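Local coordinates for protein aldehyde dehydrogenase (Listeria monocytogenes, PDB 3K9D) that probably oxidises aldehydes or related oxo compounds, passing the electrons to NAD or NADP, at residues Val332-Glu341 / Leu361-Glu369; Ala371-Glu380 / Lys392-Gly403. All blocks are in the same frame, centred on the assembly; numbering follows the deposited sequence.

Contact 1 (Val332-Glu341 / Leu361-Glu369); sequences VGAKIPYSRE and LSMDILYHE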
loop_
_atom_site.group_PDB
_atom_site.type_symbol
_atom_site.label_atom_id
_atom_site.label_comp_id
_atom_site.label_asym_id
_atom_site.label_seq_id
_atom_site.Cartn_x
_atom_site.Cartn_y
_atom_site.Cartn_z
ATOM N N VAL A 332 12.239 9.913 -28.688
ATOM C CA VAL A 332 11.686 9.830 -27.338
ATOM C C VAL A 332 12.628 10.617 -26.406
ATOM O O VAL A 332 13.840 10.543 -26.553
ATOM C CB VAL A 332 11.578 8.343 -26.872
ATOM C CG1 VAL A 332 11.012 8.249 -25.488
ATOM C CG2 VAL A 332 10.710 7.529 -27.820
ATOM N N GLY A 333 12.089 11.377 -25.457
ATOM C CA GLY A 333 12.964 12.100 -24.526
ATOM C C GLY A 333 12.352 13.336 -23.905
ATOM O O GLY A 333 11.360 13.857 -24.413
ATOM N N ALA A 334 12.956 13.815 -22.813
ATOM C CA ALA A 334 12.434 14.976 -22.069
ATOM C C ALA A 334 12.340 16.237 -22.939
ATOM O O ALA A 334 11.437 17.060 -22.761
ATOM C CB ALA A 334 13.285 15.241 -20.826
ATOM N N LYS A 335 13.272 16.341 -23.890
ATOM C CA LYS A 335 13.389 17.441 -24.855
ATOM C C LYS A 335 12.482 17.244 -26.079
ATOM O O LYS A 335 12.537 18.032 -27.034
ATOM C CB LYS A 335 14.836 17.556 -25.367
ATOM C CG LYS A 335 15.968 17.207 -24.388
ATOM C CD LYS A 335 16.524 15.798 -24.631
ATOM C CE LYS A 335 16.289 14.869 -23.437
ATOM N NZ LYS A 335 17.126 15.248 -22.252
ATOM N N ILE A 336 11.681 16.180 -26.063
ATOM C CA ILE A 336 10.770 15.839 -27.167
ATOM C C ILE A 336 9.311 15.883 -26.650
ATOM O O ILE A 336 8.795 14.894 -26.123
ATOM C CB ILE A 336 11.164 14.480 -27.837
ATOM C CG1 ILE A 336 12.369 14.658 -28.775
ATOM C CG2 ILE A 336 10.055 13.932 -28.701
ATOM C CD1 ILE A 336 13.731 14.525 -28.141
ATOM N N PRO A 337 8.655 17.056 -26.768
ATOM C CA PRO A 337 7.288 17.273 -26.249
ATOM C C PRO A 337 6.199 16.276 -26.716
ATOM O O PRO A 337 5.308 15.949 -25.931
ATOM C CB PRO A 337 6.957 18.700 -26.712
ATOM C CG PRO A 337 7.914 18.989 -27.817
ATOM C CD PRO A 337 9.180 18.285 -27.390
ATOM N N TYR A 338 6.280 15.780 -27.948
ATOM C CA TYR A 338 5.285 14.797 -28.447
ATOM C C TYR A 338 5.369 13.407 -27.806
ATOM O O TYR A 338 4.377 12.658 -27.787
ATOM C CB TYR A 338 5.327 14.687 -29.978
ATOM C CG TYR A 338 4.926 15.973 -30.642
ATOM C CD1 TYR A 338 3.670 16.537 -30.401
ATOM C CD2 TYR A 338 5.802 16.644 -31.493
ATOM C CE1 TYR A 338 3.297 17.738 -30.997
ATOM C CE2 TYR A 338 5.439 17.851 -32.081
ATOM C CZ TYR A 338 4.180 18.383 -31.833
ATOM O OH TYR A 338 3.802 19.575 -32.420
ATOM N N SER A 339 6.543 13.076 -27.266
ATOM C CA SER A 339 6.760 11.814 -26.565
ATOM C C SER A 339 6.295 11.863 -25.109
ATOM O O SER A 339 6.523 10.917 -24.352
ATOM C CB SER A 339 8.240 11.414 -26.624
ATOM O OG SER A 339 9.036 12.231 -25.767
ATOM N N ARG A 340 5.628 12.955 -24.731
ATOM C CA ARG A 340 5.221 13.214 -23.345
ATOM C C ARG A 340 3.723 13.524 -23.215
ATOM O O ARG A 340 3.003 13.646 -24.216
ATOM C CB ARG A 340 6.065 14.355 -22.756
ATOM C CG ARG A 340 7.595 14.109 -22.818
ATOM C CD ARG A 340 8.396 15.256 -22.231
ATOM N NE ARG A 340 7.872 15.683 -20.932
ATOM C CZ ARG A 340 8.307 16.750 -20.261
ATOM N NH1 ARG A 340 7.777 17.062 -19.082
ATOM N NH2 ARG A 340 9.272 17.508 -20.763
ATOM N N GLU A 341 3.252 13.640 -21.977
ATOM C CA GLU A 341 1.829 13.753 -21.707
ATOM C C GLU A 341 1.301 15.125 -22.129
ATOM O O GLU A 341 1.752 16.161 -21.640
ATOM C CB GLU A 341 1.541 13.444 -20.239
ATOM C CG GLU A 341 0.092 13.636 -19.812
ATOM C CD GLU A 341 -0.033 13.709 -18.310
ATOM O OE1 GLU A 341 0.491 14.675 -17.710
ATOM O OE2 GLU A 341 -0.641 12.797 -17.727
ATOM N N LEU A 361 9.693 0.240 -29.046
ATOM C CA LEU A 361 9.418 1.660 -29.064
ATOM C C LEU A 361 8.483 2.028 -27.921
ATOM O O LEU A 361 8.746 2.997 -27.211
ATOM C CB LEU A 361 8.832 2.100 -30.411
ATOM C CG LEU A 361 8.288 3.525 -30.492
ATOM C CD1 LEU A 361 9.372 4.575 -30.320
ATOM C CD2 LEU A 361 7.603 3.693 -31.808
ATOM N N SER A 362 7.419 1.253 -27.738
ATOM C CA SER A 362 6.428 1.533 -26.675
ATOM C C SER A 362 7.080 1.519 -25.289
ATOM O O SER A 362 6.860 2.435 -24.497
ATOM C CB SER A 362 5.278 0.541 -26.709
ATOM O OG SER A 362 4.529 0.656 -27.906
ATOM N N MET A 363 7.909 0.504 -25.025
ATOM C CA MET A 363 8.696 0.418 -23.777
ATOM C C MET A 363 9.607 1.639 -23.580
ATOM O O MET A 363 9.668 2.185 -22.473
ATOM C CB MET A 363 9.525 -0.882 -23.709
ATOM C CG MET A 363 8.698 -2.166 -23.668
ATOM S SD MET A 363 9.613 -3.720 -23.400
ATOM C CE MET A 363 10.790 -3.679 -24.726
ATOM N N ASP A 364 10.262 2.079 -24.657
ATOM C CA ASP A 364 11.147 3.270 -24.661
ATOM C C ASP A 364 10.401 4.567 -24.324
ATOM O O ASP A 364 10.901 5.406 -23.555
ATOM C CB ASP A 364 11.853 3.415 -26.025
ATOM C CG ASP A 364 13.157 4.206 -25.942
ATOM O OD1 ASP A 364 13.701 4.368 -24.831
ATOM O OD2 ASP A 364 13.662 4.657 -26.997
ATOM N N ILE A 365 9.215 4.720 -24.911
ATOM C CA ILE A 365 8.282 5.805 -24.596
ATOM C C ILE A 365 7.942 5.770 -23.120
ATOM O O ILE A 365 8.158 6.756 -22.406
ATOM C CB ILE A 365 6.949 5.693 -25.414
ATOM C CG1 ILE A 365 7.151 6.106 -26.875
ATOM C CG2 ILE A 365 5.856 6.555 -24.817
ATOM C CD1 ILE A 365 6.009 5.656 -27.770
ATOM N N LEU A 366 7.430 4.625 -22.673
ATOM C CA LEU A 366 6.941 4.472 -21.311
ATOM C C LEU A 366 8.026 4.638 -20.260
ATOM O O LEU A 366 7.800 5.293 -19.247
ATOM C CB LEU A 366 6.199 3.141 -21.144
ATOM C CG LEU A 366 4.848 3.017 -21.876
ATOM C CD1 LEU A 366 4.446 1.574 -21.954
ATOM C CD2 LEU A 366 3.752 3.851 -21.198
ATOM N N TYR A 367 9.216 4.093 -20.513
ATOM C CA TYR A 367 10.296 4.191 -19.515
ATOM C C TYR A 367 10.793 5.614 -19.296
ATOM O O TYR A 367 11.191 5.958 -18.188
ATOM C CB TYR A 367 11.444 3.221 -19.807
ATOM C CG TYR A 367 11.134 1.798 -19.408
ATOM C CD1 TYR A 367 10.647 1.501 -18.134
ATOM C CD2 TYR A 367 11.329 0.747 -20.300
ATOM C CE1 TYR A 367 10.357 0.186 -17.764
ATOM C CE2 TYR A 367 11.033 -0.563 -19.948
ATOM C CZ TYR A 367 10.556 -0.839 -18.677
ATOM O OH TYR A 367 10.272 -2.140 -18.329
ATOM N N HIS A 368 10.728 6.452 -20.331
ATOM C CA HIS A 368 10.962 7.885 -20.148
ATOM C C HIS A 368 9.807 8.598 -19.430
ATOM O O HIS A 368 10.039 9.438 -18.576
ATOM C CB HIS A 368 11.241 8.573 -21.472
ATOM C CG HIS A 368 12.585 8.248 -22.047
ATOM N ND1 HIS A 368 12.833 7.086 -22.744
ATOM C CD2 HIS A 368 13.743 8.948 -22.058
ATOM C CE1 HIS A 368 14.092 7.076 -23.144
ATOM N NE2 HIS A 368 14.665 8.197 -22.744
ATOM N N GLU A 369 8.573 8.270 -19.804
ATOM C CA GLU A 369 7.394 8.902 -19.232
ATOM C C GLU A 369 6.164 8.018 -19.457
ATOM O O GLU A 369 5.876 7.617 -20.592
ATOM C CB GLU A 369 7.181 10.307 -19.831
ATOM C CG GLU A 369 5.982 11.048 -19.251
ATOM C CD GLU A 369 5.986 12.550 -19.530
ATOM O OE1 GLU A 369 7.077 13.161 -19.595
ATOM O OE2 GLU A 369 4.885 13.127 -19.663
HETATM O O HOH W 1 8.637 9.316 -23.552
HETATM O O HOH W 2 5.097 15.646 -18.733
HETATM O O HOH W 3 3.758 14.570 -16.808
#
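Val332 meets the helix 361-368 with both of its methyl branches. With CG1 anti to the backbone N (chi1 180°), that methyl reaches the carbonyl side of the helix, 3.5 Å from His368 ND1 and close to the carbonyl O of Asp364. The other methyl, CG2, drops between Leu361 and Ile365, with Ile365 CG1 3.9 Å away. The imidazole that Val332 CG1 meets obliquely is held in place by its own helix: His368 ND1 donates to Asp364 O at 2.7 Å, nearly in the ring plane. Gly333, at backbone angles that call for glycine, opens a type I turn to Ile336 and passes near the same ring. Further on, Ser339 OG accepts from Gly333 N and donates to Ile336 O, tying the loop to itself, while a water bridges Ser339 O to Ile365 O.

Arg340 and Glu341 then grip the carboxylate of Glu369, the residue just past the helix. Arg340 NE gives OE1 a bent salt-bridge hydrogen bond of 3.0 Å on its syn side, the guanidinium and carboxylate planes 71° apart. Glu341 N donates to OE2 at 2.9 Å, far straighter (162°) but from above the carboxylate plane. Arg340 NH2 bonds Ala334 O and also Gly296 O, so the same guanidinium ties the turn at Ala334 to the chain at Gly296.

Asn221 binds the carbonyls of both Ser339 and Glu369. The loop, which links strands 324-328 and 346-352, lies between two helices: Tyr338 packs on helix 281-291 and strand 346-352, while helix 355-368 turns Ile365 and Leu366 toward Pro223 of strand 223-226.

Contact 2 (Ala371-Glu380 / Lys392-Gly403); sequences AGHTLIIHSE and KPVSRLLVNTPG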
loop_
_atom_site.group_PDB
_atom_site.type_symbol
_atom_site.label_atom_id
_atom_site.label_comp_id
_atom_site.label_asym_id
_atom_site.label_seq_id
_atom_site.Cartn_x
_atom_site.Cartn_y
_atom_site.Cartn_z
ATOM N N ALA A 371 5.386 4.961 -17.691
ATOM C CA ALA A 371 5.495 3.612 -17.107
ATOM C C ALA A 371 4.543 3.415 -15.925
ATOM O O ALA A 371 4.382 4.305 -15.082
ATOM C CB ALA A 371 6.935 3.315 -16.680
ATOM N N GLY A 372 3.885 2.269 -15.884
ATOM C CA GLY A 372 2.913 2.017 -14.833
ATOM C C GLY A 372 1.487 2.449 -15.113
ATOM O O GLY A 372 0.577 1.965 -14.464
ATOM N N HIS A 373 1.270 3.371 -16.048
ATOM C CA HIS A 373 -0.092 3.828 -16.300
ATOM C C HIS A 373 -0.802 2.943 -17.348
ATOM O O HIS A 373 -1.201 1.817 -17.043
ATOM C CB HIS A 373 -0.152 5.328 -16.654
ATOM C CG HIS A 373 -1.452 5.990 -16.275
ATOM N ND1 HIS A 373 -2.683 5.442 -16.562
ATOM C CD2 HIS A 373 -1.707 7.156 -15.636
ATOM C CE1 HIS A 373 -3.639 6.224 -16.093
ATOM N NE2 HIS A 373 -3.075 7.274 -15.528
ATOM N N THR A 374 -0.935 3.453 -18.574
ATOM C CA THR A 374 -1.767 2.836 -19.623
ATOM C C THR A 374 -0.995 2.687 -20.948
ATOM O O THR A 374 -0.123 3.495 -21.249
ATOM C CB THR A 374 -3.028 3.709 -19.894
ATOM O OG1 THR A 374 -3.667 4.037 -18.663
ATOM C CG2 THR A 374 -4.034 2.983 -20.757
ATOM N N LEU A 375 -1.301 1.624 -21.693
ATOM C CA LEU A 375 -0.957 1.471 -23.102
ATOM C C LEU A 375 -2.202 0.863 -23.767
ATOM O O LEU A 375 -2.932 0.108 -23.141
ATOM C CB LEU A 375 0.284 0.573 -23.292
ATOM C CG LEU A 375 0.745 0.229 -24.721
ATOM C CD1 LEU A 375 2.226 0.154 -24.839
ATOM C CD2 LEU A 375 0.138 -1.086 -25.206
ATOM N N ILE A 376 -2.450 1.223 -25.022
ATOM C CA ILE A 376 -3.627 0.756 -25.758
ATOM C C ILE A 376 -3.136 -0.022 -26.985
ATOM O O ILE A 376 -2.145 0.339 -27.595
ATOM C CB ILE A 376 -4.569 1.939 -26.166
ATOM C CG1 ILE A 376 -4.918 2.838 -24.970
ATOM C CG2 ILE A 376 -5.856 1.420 -26.840
ATOM C CD1 ILE A 376 -4.019 4.080 -24.808
ATOM N N ILE A 377 -3.783 -1.143 -27.296
ATOM C CA ILE A 377 -3.457 -1.894 -28.490
ATOM C C ILE A 377 -4.743 -2.269 -29.241
ATOM O O ILE A 377 -5.747 -2.667 -28.634
ATOM C CB ILE A 377 -2.618 -3.184 -28.175
ATOM C CG1 ILE A 377 -2.113 -3.833 -29.484
ATOM C CG2 ILE A 377 -3.410 -4.160 -27.317
ATOM C CD1 ILE A 377 -1.225 -5.081 -29.322
ATOM N N HIS A 378 -4.696 -2.119 -30.562
ATOM C CA HIS A 378 -5.772 -2.548 -31.430
ATOM C C HIS A 378 -5.213 -3.641 -32.285
ATOM O O HIS A 378 -4.242 -3.439 -33.017
ATOM C CB HIS A 378 -6.307 -1.380 -32.272
ATOM C CG HIS A 378 -6.813 -0.238 -31.450
ATOM N ND1 HIS A 378 -8.135 -0.106 -31.084
ATOM C CD2 HIS A 378 -6.168 0.827 -30.917
ATOM C CE1 HIS A 378 -8.281 0.990 -30.361
ATOM N NE2 HIS A 378 -7.098 1.565 -30.231
ATOM N N SER A 379 -5.823 -4.809 -32.166
ATOM C CA SER A 379 -5.289 -6.014 -32.762
ATOM C C SER A 379 -6.343 -7.086 -32.696
ATOM O O SER A 379 -7.135 -7.119 -31.754
ATOM C CB SER A 379 -4.063 -6.510 -31.979
ATOM O OG SER A 379 -3.477 -7.606 -32.639
ATOM N N GLU A 380 -6.338 -7.964 -33.695
ATOM C CA GLU A 380 -7.117 -9.197 -33.629
ATOM C C GLU A 380 -6.208 -10.419 -33.430
ATOM O O GLU A 380 -6.627 -11.576 -33.593
ATOM C CB GLU A 380 -8.002 -9.356 -34.871
ATOM C CG GLU A 380 -9.016 -8.209 -35.067
ATOM C CD GLU A 380 -10.078 -8.160 -33.979
ATOM O OE1 GLU A 380 -10.453 -9.233 -33.465
ATOM O OE2 GLU A 380 -10.540 -7.051 -33.634
ATOM N N LYS A 392 4.781 -5.085 -21.543
ATOM C CA LYS A 392 4.642 -3.614 -21.513
ATOM C C LYS A 392 4.541 -3.108 -20.081
ATOM O O LYS A 392 3.676 -3.569 -19.327
ATOM C CB LYS A 392 3.417 -3.140 -22.318
ATOM C CG LYS A 392 3.380 -3.538 -23.815
ATOM C CD LYS A 392 4.434 -2.847 -24.659
ATOM C CE LYS A 392 5.659 -3.728 -24.876
ATOM N NZ LYS A 392 5.435 -5.059 -25.532
ATOM N N PRO A 393 5.418 -2.152 -19.694
ATOM C CA PRO A 393 5.448 -1.737 -18.281
ATOM C C PRO A 393 4.302 -0.787 -17.904
ATOM O O PRO A 393 4.516 0.408 -17.675
ATOM C CB PRO A 393 6.817 -1.064 -18.139
ATOM C CG PRO A 393 7.119 -0.513 -19.541
ATOM C CD PRO A 393 6.399 -1.420 -20.523
ATOM N N VAL A 394 3.091 -1.325 -17.857
ATOM C CA VAL A 394 1.885 -0.561 -17.498
ATOM C C VAL A 394 1.070 -1.352 -16.495
ATOM O O VAL A 394 1.314 -2.534 -16.301
ATOM C CB VAL A 394 0.976 -0.211 -18.731
ATOM C CG1 VAL A 394 1.700 0.716 -19.708
ATOM C CG2 VAL A 394 0.460 -1.467 -19.427
ATOM N N SER A 395 0.100 -0.700 -15.868
ATOM C CA SER A 395 -0.810 -1.379 -14.949
ATOM C C SER A 395 -2.146 -1.708 -15.588
ATOM O O SER A 395 -2.874 -2.591 -15.119
ATOM C CB SER A 395 -1.024 -0.539 -13.703
ATOM O OG SER A 395 0.223 -0.299 -13.064
ATOM N N ARG A 396 -2.472 -0.990 -16.657
ATOM C CA ARG A 396 -3.694 -1.267 -17.403
ATOM C C ARG A 396 -3.368 -1.279 -18.888
ATOM O O ARG A 396 -2.890 -0.298 -19.437
ATOM C CB ARG A 396 -4.836 -0.280 -17.039
ATOM C CG ARG A 396 -4.481 1.196 -17.175
ATOM C CD ARG A 396 -5.391 2.154 -16.406
ATOM N NE ARG A 396 -5.512 1.849 -14.984
ATOM C CZ ARG A 396 -4.569 2.005 -14.049
ATOM N NH1 ARG A 396 -3.367 2.467 -14.340
ATOM N NH2 ARG A 396 -4.846 1.684 -12.788
ATOM N N LEU A 397 -3.595 -2.416 -19.531
ATOM C CA LEU A 397 -3.381 -2.509 -20.968
ATOM C C LEU A 397 -4.702 -2.718 -21.691
ATOM O O LEU A 397 -5.385 -3.718 -21.523
ATOM C CB LEU A 397 -2.381 -3.606 -21.316
ATOM C CG LEU A 397 -1.513 -3.375 -22.556
ATOM C CD1 LEU A 397 -0.290 -4.243 -22.442
ATOM C CD2 LEU A 397 -2.244 -3.679 -23.836
ATOM N N LEU A 398 -5.052 -1.753 -22.521
ATOM C CA LEU A 398 -6.376 -1.745 -23.114
ATOM C C LEU A 398 -6.383 -2.341 -24.511
ATOM O O LEU A 398 -5.521 -2.035 -25.321
ATOM C CB LEU A 398 -6.943 -0.336 -23.084
ATOM C CG LEU A 398 -6.855 0.272 -21.687
ATOM C CD1 LEU A 398 -7.243 1.709 -21.762
ATOM C CD2 LEU A 398 -7.696 -0.487 -20.643
ATOM N N VAL A 399 -7.342 -3.235 -24.755
ATOM C CA VAL A 399 -7.468 -3.894 -26.041
ATOM C C VAL A 399 -8.789 -3.496 -26.705
ATOM O O VAL A 399 -9.866 -3.669 -26.118
ATOM C CB VAL A 399 -7.343 -5.437 -25.923
ATOM C CG1 VAL A 399 -7.347 -6.087 -27.303
ATOM C CG2 VAL A 399 -6.060 -5.834 -25.153
ATOM N N ASN A 400 -8.678 -2.954 -27.918
ATOM C CA ASN A 400 -9.825 -2.637 -28.796
ATOM C C ASN A 400 -10.885 -1.756 -28.128
ATOM O O ASN A 400 -12.070 -2.087 -28.113
ATOM C CB ASN A 400 -10.450 -3.924 -29.365
ATOM C CG ASN A 400 -9.503 -4.685 -30.272
ATOM O OD1 ASN A 400 -8.639 -4.109 -30.910
ATOM N ND2 ASN A 400 -9.690 -5.975 -30.360
ATOM N N THR A 401 -10.442 -0.634 -27.577
ATOM C CA THR A 401 -11.319 0.211 -26.779
ATOM C C THR A 401 -10.699 1.601 -26.790
ATOM O O THR A 401 -9.498 1.719 -27.040
ATOM C CB THR A 401 -11.535 -0.383 -25.317
ATOM O OG1 THR A 401 -12.762 0.109 -24.743
ATOM C CG2 THR A 401 -10.356 -0.115 -24.385
ATOM N N PRO A 402 -11.515 2.654 -26.586
ATOM C CA PRO A 402 -10.975 4.003 -26.361
ATOM C C PRO A 402 -10.141 4.070 -25.076
ATOM O O PRO A 402 -10.588 3.597 -24.036
ATOM C CB PRO A 402 -12.229 4.875 -26.195
ATOM C CG PRO A 402 -13.393 4.034 -26.518
ATOM C CD PRO A 402 -12.994 2.623 -26.594
ATOM N N GLY A 403 -8.951 4.664 -25.152
ATOM C CA GLY A 403 -8.028 4.750 -23.999
ATOM C C GLY A 403 -8.583 5.369 -22.725
ATOM O O GLY A 403 -8.488 4.773 -21.664
HETATM O O HOH W 4 -8.169 3.676 -28.511
#
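Strands 374-378 and 396-399 run parallel, their axes 4.7 Å apart at closest and 21° askew, in a regular register from Thr374 beside Arg396 to Ile377 beside Val399. They form a beta-alpha-beta unit, crossing over through helix 382-391. Leu398 sits at the middle of the pairing: its N donates to Leu375 O and its O accepts from Ile377 N at 2.8 Å. On one face, Leu375 and Leu397 run alongside one another, with Leu375 CD2 3.8 Å from Leu397 CD2. Ile377 CG2, tucked between its own N and C, touches both Leu397 CD2 and Val399 CG2. Leu375 CD1 also rests on the aliphatic part of Lys392.

The other face carries Thr374, Ile376, Arg396 and Leu398. Thr374 CG2 packs 3.6 Å from Leu398 CD1, while its OG1 bonds His373 ND1 and lies against the CG and CD of Arg396. Ile376 CG1 presses on Gly403 CA, at the start of the next helix. The guanidinium of Arg396 finds its partners beyond the strands, at Asn433 and Gly421.

Both ends are finished by polar groups. Ser395 OG donates to Gly372 O at 2.7 Å, and His373 O takes the N-H groups of both Ser395 and Arg396. At the far end, the Asn400 side-chain amide continues the pairing past the last main-chain bond: OD1 accepts from Ser379 N at 3.2 Å and ND2 donates to Ser379 O at 3.1 Å. His378 NE2 and Thr401 O share a water.

One face is thus wholly aliphatic, the other mixed, with Thr374 and Arg396 at its start. Strand 396-399, outermost in its own chain, pairs on with a parallel strand of the second subunit, consistent with a buried sheet running through the dimer.

How the contacts relate
Contact 1 closes along the chain before contact 2 opens, and helix 355-368 leads directly into strand 374-378. Their centres lie about 16 Å apart, yet they touch: Leu366 O and Ala371 N probably share a hydrogen bond, Ser362 packs on Leu375, and Tyr367 on Pro393. The helix of contact 1 thus also packs against the strands of contact 2. Contact 1 is partly buried, farther from the chain centre, and rests on Glu369 held by Arg340 and a main-chain N-H, with water bridges and the packing of one valine. Contact 2 is buried almost throughout and rests on backbone pairing and aliphatic packing. The second subunit meets contact 2, whereas contact 1 lies within its own chain.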